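Local coordinates for protein phosphoinositol-specific phospholipase C (PDB 5FYP) that probably cleaves phosphoinositide head groups from their lipid anchor in a calcium-dependent manner, as a bacterial phospholipase C of the TIM-barrel clan, at residues A11-P16 against G110-T115; P16-A21 against K172-A177; G146-P151 against G182-V187. All blocks are in the same frame, centred on the assembly; numbering follows the deposited sequence. Where two conformers were deposited one is given.

Contact 1. Residues A11-P16 against G110-T115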
loop_
_atom_site.group_PDB
_atom_site.type_symbol
_atom_site.label_atom_id
_atom_site.label_comp_id
_atom_site.label_asym_id
_atom_site.label_seq_id
_atom_site.Cartn_x
_atom_site.Cartn_y
_atom_site.Cartn_z
ATOM N N ALA A 11 -1.729 21.278 -7.476
ATOM C CA ALA A 11 -1.978 21.641 -6.070
ATOM C C ALA A 11 -1.606 20.494 -5.114
ATOM O O ALA A 11 -1.458 20.719 -3.911
ATOM C CB ALA A 11 -3.432 22.030 -5.891
ATOM N N SER A 12 -1.469 19.281 -5.639
ATOM C CA SER A 12 -1.129 18.139 -4.814
ATOM C C SER A 12 0.243 18.259 -4.141
ATOM O O SER A 12 0.451 17.740 -3.055
ATOM C CB SER A 12 -1.117 16.854 -5.662
ATOM O OG SER A 12 -2.351 16.641 -6.308
ATOM N N TRP A 13 1.185 18.910 -4.808
ATOM C CA TRP A 13 2.570 18.862 -4.377
ATOM C C TRP A 13 2.800 19.450 -2.996
ATOM O O TRP A 13 3.551 18.888 -2.203
ATOM C CB TRP A 13 3.470 19.512 -5.429
ATOM C CG TRP A 13 3.568 18.697 -6.639
ATOM C CD1 TRP A 13 2.959 18.931 -7.856
ATOM C CD2 TRP A 13 4.258 17.468 -6.763
ATOM N NE1 TRP A 13 3.280 17.943 -8.722
ATOM C CE2 TRP A 13 4.057 17.014 -8.077
ATOM C CE3 TRP A 13 5.061 16.721 -5.894
ATOM C CZ2 TRP A 13 4.646 15.842 -8.551
ATOM C CZ3 TRP A 13 5.609 15.576 -6.341
ATOM C CH2 TRP A 13 5.448 15.163 -7.686
ATOM N N ASN A 14 2.122 20.552 -2.697
ATOM C CA ASN A 14 2.240 21.190 -1.390
ATOM C C ASN A 14 1.195 20.700 -0.385
ATOM O O ASN A 14 1.059 21.286 0.681
ATOM C CB ASN A 14 2.197 22.711 -1.551
ATOM C CG ASN A 14 2.796 23.433 -0.373
ATOM O OD1 ASN A 14 3.724 22.949 0.288
ATOM N ND2 ASN A 14 2.271 24.616 -0.108
ATOM N N THR A 15 0.516 19.590 -0.684
ATOM C CA THR A 15 -0.499 19.048 0.202
ATOM C C THR A 15 0.096 17.883 0.983
ATOM O O THR A 15 0.743 17.025 0.404
ATOM C CB THR A 15 -1.703 18.566 -0.618
ATOM O OG1 THR A 15 -2.194 19.639 -1.438
ATOM C CG2 THR A 15 -2.840 18.084 0.217
ATOM N N PRO A 16 -0.173 17.789 2.304
ATOM C CA PRO A 16 0.184 16.595 3.056
ATOM C C PRO A 16 -0.346 15.341 2.376
ATOM O O PRO A 16 -1.454 15.361 1.847
ATOM C CB PRO A 16 -0.513 16.825 4.397
ATOM C CG PRO A 16 -0.490 18.320 4.542
ATOM C CD PRO A 16 -0.833 18.795 3.160
ATOM N N GLY A 110 12.128 12.757 -9.178
ATOM C CA GLY A 110 11.138 13.759 -8.818
ATOM C C GLY A 110 9.716 13.246 -8.839
ATOM O O GLY A 110 8.788 14.039 -8.742
ATOM N N HIS A 111 9.537 11.929 -8.970
ATOM C CA HIS A 111 8.188 11.434 -9.083
ATOM C C HIS A 111 7.368 11.611 -7.809
ATOM O O HIS A 111 7.886 11.577 -6.684
ATOM C CB HIS A 111 8.156 9.965 -9.540
ATOM C CG HIS A 111 8.787 8.972 -8.596
ATOM N ND1 HIS A 111 8.166 8.500 -7.471
ATOM C CD2 HIS A 111 9.977 8.333 -8.660
ATOM C CE1 HIS A 111 8.954 7.623 -6.873
ATOM N NE2 HIS A 111 10.050 7.488 -7.582
ATOM N N PHE A 112 6.075 11.794 -8.003
ATOM C CA PHE A 112 5.112 11.724 -6.927
ATOM C C PHE A 112 5.290 10.388 -6.208
ATOM O O PHE A 112 5.579 9.373 -6.855
ATOM C CB PHE A 112 3.710 11.852 -7.542
ATOM C CG PHE A 112 2.609 11.909 -6.548
ATOM C CD1 PHE A 112 2.086 10.743 -6.011
ATOM C CD2 PHE A 112 2.088 13.118 -6.128
ATOM C CE1 PHE A 112 1.102 10.791 -5.043
ATOM C CE2 PHE A 112 1.081 13.167 -5.197
ATOM C CZ PHE A 112 0.592 12.005 -4.648
ATOM N N PRO A 113 5.168 10.343 -4.875
ATOM C CA PRO A 113 5.434 9.096 -4.172
ATOM C C PRO A 113 4.578 7.943 -4.678
ATOM O O PRO A 113 3.372 8.113 -4.908
ATOM C CB PRO A 113 5.115 9.433 -2.718
ATOM C CG PRO A 113 4.226 10.646 -2.797
ATOM C CD PRO A 113 4.799 11.420 -3.955
ATOM N N ILE A 114 5.214 6.782 -4.821
ATOM C CA ILE A 114 4.520 5.566 -5.267
ATOM C C ILE A 114 4.109 4.751 -4.049
ATOM O O ILE A 114 4.933 4.533 -3.175
ATOM C CB ILE A 114 5.420 4.726 -6.159
ATOM C CG1 ILE A 114 5.768 5.477 -7.438
ATOM C CG2 ILE A 114 4.795 3.368 -6.466
ATOM C CD1 ILE A 114 6.956 4.893 -8.184
ATOM N N THR A 115 2.863 4.322 -4.031
ATOM C CA THR A 115 2.364 3.457 -2.976
ATOM C C THR A 115 2.094 2.082 -3.583
ATOM O O THR A 115 1.385 1.964 -4.585
ATOM C CB THR A 115 1.103 4.028 -2.321
ATOM O OG1 THR A 115 1.403 5.306 -1.765
ATOM C CG2 THR A 115 0.597 3.153 -1.194
#
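Trp13 and Phe112 meet as a T-shaped pair, the edge of the phenyl ring directed at the face of the indole. The phenyl centroid lies 5.7 Å from that of the six-membered indole ring, and the planes stand 69° apart. Phe112 CD2 is the atom above the indole, displaced toward its rim. The far end of the indole abuts the main chain, Trp13 CH2 lying 3.4 Å from Phe112 N, with the carbonyl carbon of His111 near the indole plane. Phe112 CG is anti to the backbone N (chi1 -175°), a rotation that carries the phenyl back over Trp13 and to within 4.3 Å of Ser12 CB, measured from Phe112 CE2. Pro113 CD rests on one face of the same phenyl ring. A type I turn from Ser12 to Thr15 shapes the other segment, and Thr15 OG1 donates a hydrogen bond to Ala11 O at 2.8 Å. The loop leading to strand 20-25 is thus packed against the run-in to strand 114-120, with Ile295 of strand 295-297 alongside Phe112. Cohesion between the two segments comes from aromatic and dispersion contacts in a buried setting, while Ser12 OG, hydrogen-bonded to Asp9 O, and Phe112 N, hydrogen-bonded to Glu3, find partners elsewhere.

Contact 2. Residues P16-A21 against K172-A177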
loop_
_atom_site.group_PDB
_atom_site.type_symbol
_atom_site.label_atom_id
_atom_site.label_comp_id
_atom_site.label_asym_id
_atom_site.label_seq_id
_atom_site.Cartn_x
_atom_site.Cartn_y
_atom_site.Cartn_z
ATOM N N PRO A 16 -0.173 17.789 2.304
ATOM C CA PRO A 16 0.184 16.595 3.056
ATOM C C PRO A 16 -0.346 15.341 2.376
ATOM O O PRO A 16 -1.454 15.361 1.847
ATOM C CB PRO A 16 -0.513 16.825 4.397
ATOM C CG PRO A 16 -0.490 18.320 4.542
ATOM C CD PRO A 16 -0.833 18.795 3.160
ATOM N N PHE A 17 0.412 14.263 2.425
ATOM C CA PHE A 17 0.002 13.050 1.714
ATOM C C PHE A 17 -1.382 12.565 2.106
ATOM O O PHE A 17 -2.138 12.074 1.266
ATOM C CB PHE A 17 1.053 11.968 1.946
ATOM C CG PHE A 17 0.870 10.715 1.100
ATOM C CD1 PHE A 17 1.096 10.737 -0.254
ATOM C CD2 PHE A 17 0.467 9.524 1.678
ATOM C CE1 PHE A 17 0.940 9.593 -1.013
ATOM C CE2 PHE A 17 0.313 8.376 0.921
ATOM C CZ PHE A 17 0.544 8.393 -0.433
ATOM N N ASN A 18 -1.710 12.695 3.394
ATOM C CA ASN A 18 -3.021 12.296 3.891
ATOM C C ASN A 18 -4.168 13.175 3.391
ATOM O O ASN A 18 -5.324 12.783 3.507
ATOM C CB ASN A 18 -3.030 12.225 5.412
ATOM C CG ASN A 18 -2.639 13.539 6.038
ATOM O OD1 ASN A 18 -1.513 14.035 5.842
ATOM N ND2 ASN A 18 -3.512 14.075 6.867
ATOM N N GLY A 19 -3.840 14.355 2.856
ATOM C CA GLY A 19 -4.848 15.227 2.234
ATOM C C GLY A 19 -5.002 15.067 0.751
ATOM O O GLY A 19 -5.687 15.905 0.132
ATOM N N ILE A 20 -4.412 14.019 0.175
ATOM C CA ILE A 20 -4.446 13.786 -1.264
ATOM C C ILE A 20 -5.295 12.540 -1.567
ATOM O O ILE A 20 -5.124 11.484 -0.949
ATOM C CB ILE A 20 -3.023 13.619 -1.824
ATOM C CG1 ILE A 20 -2.169 14.858 -1.550
ATOM C CG2 ILE A 20 -3.073 13.296 -3.303
ATOM C CD1 ILE A 20 -0.722 14.712 -1.917
ATOM N N ALA A 21 -6.197 12.698 -2.526
ATOM C CA ALA A 21 -7.009 11.612 -3.075
ATOM C C ALA A 21 -6.371 11.107 -4.368
ATOM O O ALA A 21 -5.916 11.896 -5.214
ATOM C CB ALA A 21 -8.413 12.080 -3.359
ATOM N N LYS A 172 -2.611 15.510 12.838
ATOM C CA LYS A 172 -1.277 15.745 12.272
ATOM C C LYS A 172 -1.276 15.560 10.751
ATOM O O LYS A 172 -2.040 14.825 10.139
ATOM C CB LYS A 172 -0.237 14.839 12.960
ATOM C CG LYS A 172 0.097 15.203 14.444
ATOM C CD LYS A 172 1.231 16.222 14.543
ATOM C CE LYS A 172 1.785 16.514 15.920
ATOM N NZ LYS A 172 0.813 16.403 17.014
ATOM N N SER A 173 -0.323 16.226 10.133
ATOM C CA SER A 173 -0.093 16.132 8.692
ATOM C C SER A 173 1.083 15.216 8.393
ATOM O O SER A 173 2.159 15.301 9.010
ATOM C CB SER A 173 0.221 17.513 8.116
ATOM O OG SER A 173 -0.884 18.351 8.259
ATOM N N TRP A 174 0.888 14.338 7.412
ATOM C CA TRP A 174 2.027 13.629 6.815
ATOM C C TRP A 174 2.918 14.630 6.070
ATOM O O TRP A 174 2.471 15.727 5.719
ATOM C CB TRP A 174 1.527 12.579 5.822
ATOM C CG TRP A 174 0.837 11.396 6.433
ATOM C CD1 TRP A 174 -0.176 11.399 7.349
ATOM C CD2 TRP A 174 1.073 10.014 6.106
ATOM N NE1 TRP A 174 -0.564 10.105 7.630
ATOM C CE2 TRP A 174 0.179 9.239 6.876
ATOM C CE3 TRP A 174 1.961 9.349 5.239
ATOM C CZ2 TRP A 174 0.160 7.863 6.823
ATOM C CZ3 TRP A 174 1.935 7.978 5.186
ATOM C CH2 TRP A 174 1.060 7.249 5.997
ATOM N N PRO A 175 4.154 14.216 5.717
ATOM C CA PRO A 175 4.916 15.022 4.769
ATOM C C PRO A 175 4.119 15.234 3.479
ATOM O O PRO A 175 3.243 14.430 3.100
ATOM C CB PRO A 175 6.172 14.178 4.518
ATOM C CG PRO A 175 6.275 13.291 5.739
ATOM C CD PRO A 175 4.852 12.975 6.060
ATOM N N THR A 176 4.444 16.318 2.797
ATOM C CA THR A 176 3.751 16.642 1.548
ATOM C C THR A 176 4.217 15.742 0.425
ATOM O O THR A 176 5.272 15.084 0.514
ATOM C CB THR A 176 3.959 18.109 1.112
ATOM O OG1 THR A 176 5.341 18.264 0.832
ATOM C CG2 THR A 176 3.494 19.088 2.198
ATOM N N ALA A 177 3.473 15.725 -0.671
ATOM C CA ALA A 177 3.946 15.012 -1.863
ATOM C C ALA A 177 5.321 15.523 -2.305
ATOM O O ALA A 177 6.175 14.719 -2.681
ATOM C CB ALA A 177 2.939 15.058 -2.970
HETATM O O HOH W 1 -3.180 17.035 7.506
#
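The rings of Phe17 and Trp174 meet at a slant, neither stacked nor edge to face: their planes are 39° apart, and Phe17 CD2 lies 3.9 Å from Trp174 CE3. The carboxamide of Asn18 approaches the pyrrole end of the same indole, also obliquely, with its OD1 3.3 Å from Trp174 CD1. Asn18 OD1 also accepts a hydrogen bond from Trp174 N at 2.9 Å, the donor standing well above the carbonyl plane. Asn18 CG sits between its own backbone N and carbonyl carbon (chi1 58°), which sets OD1 against the Trp174 N-H. On the same amide, ND2 donates to a water that also bonds to Ser173 OG. The backbones come close at a single bridge, Pro16 with Thr176, beside which Phe17 N donates to Pro175 O at 2.9 Å. Pro16 CG packs on Ser173 CB, and Ile20 CD1 touches Ala177 CB at 3.8 Å. Outside the pair, Trp174 NE1 bonds to Ser256 O, and Ile258 packs against Phe17, Asn18 and Trp174. With Phe17 just ahead of strand 20-25 and Ile258 opening strand 258-262, aromatic side chains gather where strands begin, consistent with a hydrophobic plug at the N-terminal end of a TIM barrel.

Contact 3. Residues G146-P151 against G182-V187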
loop_
_atom_site.group_PDB
_atom_site.type_symbol
_atom_site.label_atom_id
_atom_site.label_comp_id
_atom_site.label_asym_id
_atom_site.label_seq_id
_atom_site.Cartn_x
_atom_site.Cartn_y
_atom_site.Cartn_z
ATOM N N GLY A 146 17.227 3.109 -0.346
ATOM C CA GLY A 146 16.829 4.339 0.275
ATOM C C GLY A 146 15.575 4.969 -0.253
ATOM O O GLY A 146 15.198 6.026 0.227
ATOM N N LYS A 147 14.896 4.336 -1.226
ATOM C CA LYS A 147 13.655 4.911 -1.747
ATOM C C LYS A 147 12.503 4.834 -0.760
ATOM O O LYS A 147 11.537 5.558 -0.899
ATOM C CB LYS A 147 13.230 4.234 -3.047
ATOM C CG LYS A 147 14.155 4.484 -4.214
ATOM C CD LYS A 147 13.670 3.721 -5.452
ATOM C CE LYS A 147 14.624 3.824 -6.643
ATOM N NZ LYS A 147 14.709 5.212 -7.173
ATOM N N LEU A 148 12.579 3.924 0.202
ATOM C CA LEU A 148 11.421 3.700 1.086
ATOM C C LEU A 148 11.175 4.847 2.051
ATOM O O LEU A 148 12.114 5.488 2.558
ATOM C CB LEU A 148 11.585 2.412 1.878
ATOM C CG LEU A 148 11.671 1.138 1.033
ATOM C CD1 LEU A 148 11.744 -0.052 1.954
ATOM C CD2 LEU A 148 10.514 1.002 0.092
ATOM N N PHE A 149 9.900 5.090 2.288
ATOM C CA PHE A 149 9.394 5.892 3.396
ATOM C C PHE A 149 8.589 4.916 4.265
ATOM O O PHE A 149 7.687 4.274 3.759
ATOM C CB PHE A 149 8.516 7.026 2.876
ATOM C CG PHE A 149 7.911 7.884 3.948
ATOM C CD1 PHE A 149 8.633 8.887 4.543
ATOM C CD2 PHE A 149 6.593 7.708 4.343
ATOM C CE1 PHE A 149 8.085 9.702 5.525
ATOM C CE2 PHE A 149 6.040 8.513 5.324
ATOM C CZ PHE A 149 6.784 9.503 5.921
ATOM N N THR A 150 8.968 4.801 5.532
ATOM C CA THR A 150 8.475 3.750 6.412
ATOM C C THR A 150 7.709 4.320 7.606
ATOM O O THR A 150 7.729 5.527 7.856
ATOM C CB THR A 150 9.639 2.936 6.947
ATOM O OG1 THR A 150 10.367 3.772 7.870
ATOM C CG2 THR A 150 10.559 2.436 5.826
ATOM N N PRO A 151 7.076 3.443 8.391
ATOM C CA PRO A 151 6.368 3.930 9.587
ATOM C C PRO A 151 7.229 4.751 10.543
ATOM O O PRO A 151 6.794 5.788 11.030
ATOM C CB PRO A 151 5.830 2.650 10.198
ATOM C CG PRO A 151 5.584 1.728 9.033
ATOM C CD PRO A 151 6.735 2.035 8.102
ATOM N N GLY A 182 10.149 11.059 -5.155
ATOM C CA GLY A 182 11.040 9.929 -5.332
ATOM C C GLY A 182 10.896 8.798 -4.333
ATOM O O GLY A 182 11.672 7.850 -4.382
ATOM N N LYS A 183 9.898 8.880 -3.456
ATOM C CA LYS A 183 9.738 7.871 -2.428
ATOM C C LYS A 183 8.786 6.753 -2.865
ATOM O O LYS A 183 7.930 6.919 -3.741
ATOM C CB LYS A 183 9.269 8.494 -1.113
ATOM C CG LYS A 183 10.163 9.602 -0.547
ATOM C CD LYS A 183 11.614 9.244 -0.321
ATOM C CE LYS A 183 11.803 8.212 0.749
ATOM N NZ LYS A 183 13.237 7.781 0.706
ATOM N N VAL A 184 8.963 5.608 -2.209
ATOM C CA VAL A 184 8.080 4.440 -2.325
ATOM C C VAL A 184 7.583 4.084 -0.922
ATOM O O VAL A 184 8.346 4.007 0.020
ATOM C CB VAL A 184 8.827 3.258 -2.940
ATOM C CG1 VAL A 184 7.992 1.991 -2.927
ATOM C CG2 VAL A 184 9.279 3.586 -4.362
ATOM N N LEU A 185 6.262 3.910 -0.820
ATOM C CA LEU A 185 5.582 3.476 0.401
ATOM C C LEU A 185 5.016 2.092 0.171
ATOM O O LEU A 185 4.299 1.888 -0.795
ATOM C CB LEU A 185 4.428 4.424 0.788
ATOM C CG LEU A 185 4.805 5.789 1.346
ATOM C CD1 LEU A 185 5.422 6.704 0.311
ATOM C CD2 LEU A 185 3.595 6.454 1.964
ATOM N N LEU A 186 5.338 1.165 1.051
ATOM C CA LEU A 186 4.866 -0.201 0.964
ATOM C C LEU A 186 3.774 -0.433 2.008
ATOM O O LEU A 186 3.923 0.004 3.152
ATOM C CB LEU A 186 6.005 -1.160 1.206
ATOM C CG LEU A 186 7.199 -0.974 0.275
ATOM C CD1 LEU A 186 8.306 -1.931 0.652
ATOM C CD2 LEU A 186 6.811 -1.135 -1.189
ATOM N N VAL A 187 2.719 -1.157 1.611
ATOM C CA VAL A 187 1.567 -1.358 2.488
ATOM C C VAL A 187 1.253 -2.844 2.513
ATOM O O VAL A 187 1.175 -3.469 1.462
ATOM C CB VAL A 187 0.366 -0.583 1.947
ATOM C CG1 VAL A 187 -0.825 -0.721 2.910
ATOM C CG2 VAL A 187 0.713 0.890 1.708
HETATM O O HOH W 2 13.921 7.844 -5.956
HETATM O O HOH W 3 7.289 1.610 3.073
#
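Leu148 and Val184 form the tight part of this contact, a single parallel bridge in which both backbone bonds belong to Val184. Val184 N donates to Lys147 O at 2.9 Å, and Val184 O accepts Phe149 N at 3.0 Å. Apolar side chains close in beside it: Leu148 CD2 meets Leu186 CD1 at 3.7 Å, the two leucines slanting across each other, whereas Phe149 runs alongside Leu185 with CD2 4.0 Å from Leu185 CG. One step along, direct pairing gives way to a water that donates to Phe149 O and accepts from Leu186 N.

The outer side is looser and more polar. Bends at chi2 and chi3 (-56° and -66°) curl Lys183 over the end of the 3-10 segment, placing NZ 2.7 Å from Gly146 O and in a weak, 3.2 Å hydrogen bond to Leu148 O. With an alanine here, Leu148 O would probably be left without its weak ammonium partner, and the loop would be tied less firmly to the start of the strand. Lys147 leads away from the contact; its NZ hydrogen-bonds Ser105 OG and forms a salt bridge with Asp106, and a second water links it to Gly182 O.

Chemically, then, the loop is joined to strand 184-189 by main-chain bonds and the packing of Leu148 and Phe149 on Leu186 and Leu185, while a lysine ammonium probably offsets the partial negative charge of nearby loop carbonyls.

In the fold
Contacts 1 and 2 are neighbours, their centres 8 Å apart; they share Pro16, and Phe112 packs on Ala177 between them. Contact 3 lies about 13 Å from contact 1 and 14 Å from contact 2, centre to centre. It joins contact 1 through the sheet in which strands 114-120 and 184-189 run side by side, and contact 2 through Leu185, which touches Phe17 and Trp174. Along the chain contact 1 closes before contact 3 opens, whereas contact 2 crosses both. All three involve the approaches to or beginnings of strands 20-25, 114-120 and 184-189, away from Asn27 and Asp119, calcium ligands beyond or near the other ends of the first two.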